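Aldehyde dehydrogenase (Burkholderia cenocepacia, PDB 4O6R) probably oxidises aldehydes to carboxylic acids using NAD+ or NADP+, and binds adenosine monophosphate. Local coordinates at residues G26-L31 with P210-T215. Sequence-based numbering, arbitrary orientation.
With AMP (adenosine monophosphate), chain E.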
# COMPACT_ATOMS: atom_id res chain seq x y z
N GLY A 26 -16.80 29.18 35.49
CA GLY A 26 -15.60 28.82 36.24
C GLY A 26 -14.32 29.21 35.51
O GLY A 26 -14.29 29.33 34.27
N THR A 27 -13.27 29.40 36.28
CA THR A 27 -11.95 29.64 35.75
C THR A 27 -10.89 28.81 36.44
O THR A 27 -11.12 28.26 37.52
CB THR A 27 -11.55 31.11 35.87
OG1 THR A 27 -11.60 31.49 37.24
CG2 THR A 27 -12.48 31.96 35.07
N ILE A 28 -9.74 28.75 35.79
CA ILE A 28 -8.54 28.11 36.31
C ILE A 28 -7.35 29.06 36.17
O ILE A 28 -7.19 29.71 35.13
CB ILE A 28 -8.28 26.81 35.58
CG1 ILE A 28 -9.32 25.77 36.04
CG2 ILE A 28 -6.88 26.32 35.87
CD1 ILE A 28 -9.39 24.51 35.20
N ASP A 29 -6.52 29.15 37.22
CA ASP A 29 -5.33 30.01 37.17
C ASP A 29 -4.21 29.29 36.41
O ASP A 29 -3.95 28.12 36.68
CB ASP A 29 -4.84 30.38 38.58
CG ASP A 29 -5.68 31.45 39.26
OD1 ASP A 29 -6.71 31.92 38.75
OD2 ASP A 29 -5.26 31.84 40.37
N VAL A 30 -3.58 29.99 35.47
CA VAL A 30 -2.47 29.44 34.69
C VAL A 30 -1.22 30.09 35.21
O VAL A 30 -1.12 31.32 35.24
CB VAL A 30 -2.61 29.72 33.20
CG1 VAL A 30 -1.39 29.19 32.44
CG2 VAL A 30 -3.90 29.08 32.69
N LEU A 31 -0.27 29.26 35.63
CA LEU A 31 0.93 29.73 36.30
C LEU A 31 2.14 29.73 35.38
O LEU A 31 2.26 28.89 34.45
CB LEU A 31 1.21 28.93 37.59
CG LEU A 31 0.06 28.82 38.60
CD1 LEU A 31 0.50 28.09 39.86
CD2 LEU A 31 -0.43 30.21 38.94
N PRO A 210 -10.34 23.44 27.45
CA PRO A 210 -9.48 23.27 28.61
C PRO A 210 -10.34 23.21 29.88
O PRO A 210 -11.31 23.96 30.02
CB PRO A 210 -8.64 24.55 28.64
CG PRO A 210 -8.87 25.25 27.35
CD PRO A 210 -10.25 24.80 26.90
N GLY A 211 -9.96 22.34 30.79
CA GLY A 211 -10.69 22.12 32.03
C GLY A 211 -10.03 20.96 32.74
O GLY A 211 -9.09 20.36 32.21
N TYR A 212 -10.51 20.64 33.93
CA TYR A 212 -9.94 19.55 34.68
C TYR A 212 -10.22 18.20 34.03
O TYR A 212 -11.22 18.00 33.33
CB TYR A 212 -10.47 19.52 36.11
CG TYR A 212 -10.07 20.72 36.94
CD1 TYR A 212 -8.72 21.09 37.10
CD2 TYR A 212 -11.04 21.50 37.56
CE1 TYR A 212 -8.36 22.19 37.87
CE2 TYR A 212 -10.68 22.58 38.34
CZ TYR A 212 -9.36 22.92 38.49
OH TYR A 212 -9.07 24.02 39.25
N GLY A 213 -9.34 17.26 34.31
CA GLY A 213 -9.51 15.90 33.85
C GLY A 213 -10.79 15.28 34.32
O GLY A 213 -11.51 14.61 33.55
N HIS A 214 -11.12 15.52 35.59
CA HIS A 214 -12.25 14.84 36.20
C HIS A 214 -13.57 15.50 35.88
O HIS A 214 -14.61 14.98 36.24
CB HIS A 214 -12.05 14.76 37.69
CG HIS A 214 -12.01 16.09 38.39
ND1 HIS A 214 -10.84 16.78 38.61
CD2 HIS A 214 -13.00 16.84 38.92
CE1 HIS A 214 -11.11 17.91 39.25
NE2 HIS A 214 -12.42 17.97 39.44
N THR A 215 -13.57 16.66 35.23
CA THR A 215 -14.82 17.29 34.79
C THR A 215 -14.93 17.15 33.25
O THR A 215 -15.65 16.28 32.75
CB THR A 215 -14.91 18.77 35.20
OG1 THR A 215 -13.69 19.45 34.87
CG2 THR A 215 -15.13 18.92 36.71
P AMP E . -2.72 12.45 33.53
O1P AMP E . -2.21 11.26 32.79
O2P AMP E . -3.87 12.09 34.49
O3P AMP E . -1.58 13.32 34.11
O5' AMP E . -3.41 13.50 32.45
C5' AMP E . -3.07 13.83 31.08
C4' AMP E . -4.30 14.57 30.47
O4' AMP E . -5.49 13.83 30.82
C3' AMP E . -4.58 16.00 30.95
O3' AMP E . -5.07 16.91 29.91
C2' AMP E . -5.60 15.77 32.08
O2' AMP E . -6.41 16.91 32.46
C1' AMP E . -6.43 14.60 31.56
N9 AMP E . -7.14 13.79 32.61
C8 AMP E . -6.84 13.67 33.93
N7 AMP E . -7.75 12.85 34.57
C5 AMP E . -8.65 12.41 33.65
C6 AMP E . -9.85 11.52 33.61
N6 AMP E . -10.31 10.91 34.70
N1 AMP E . -10.50 11.32 32.45
C2 AMP E . -10.07 11.92 31.33
N3 AMP E . -9.00 12.75 31.29
C4 AMP E . -8.25 13.04 32.37
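One face of the Tyr212 ring carries the tip of Ile28: the CD1 methyl sits over the middle of the six-membered ring, 3.7 Å from its centroid and only 14° off the normal, a CH-pi contact made squarely on the face. Further out, CG1 of Ile28 passes 3.7 Å from Tyr212 OH, so the isoleucine arm runs from the hydroxyl end of the phenol in over the ring. Away from the ring, the same CD1 comes within 4.2 Å of Gly211 CA, so the methyl lies beside the backbone as well as over the ring.

Two torsions bring the methyl there. Ile28 holds CG1 anti to its carbonyl carbon (chi1 -73°), and an extended chi2 of 168° then carries CD1 well clear of the strand. No hydrogen bond links 26-31 to 210-215, and the contact is small and essentially apolar. Behind it, strand 27-32 pairs antiparallel with strand 37-43, and Ile28 also leans on Ile42 and Ala44, while Tyr212 touches Glu183, one of the AMP-binding residues.

Beyond the aromatic side chain, the backbone turns into the nucleotide site. Tyr212 is the N-cap of helix 213-222, and Gly213 brings its CA to 3.4 Å from N9 of AMP. Gly211 O accepts a hydrogen bond from Lys180, which also bonds AMP. The hairpin of strands 27-32 and 37-43 thus packs against the turn between strand 206-208 and helix 213-222, whose start borders the adenosine site, consistent with the Rossmann-type cofactor domain of aldehyde dehydrogenases.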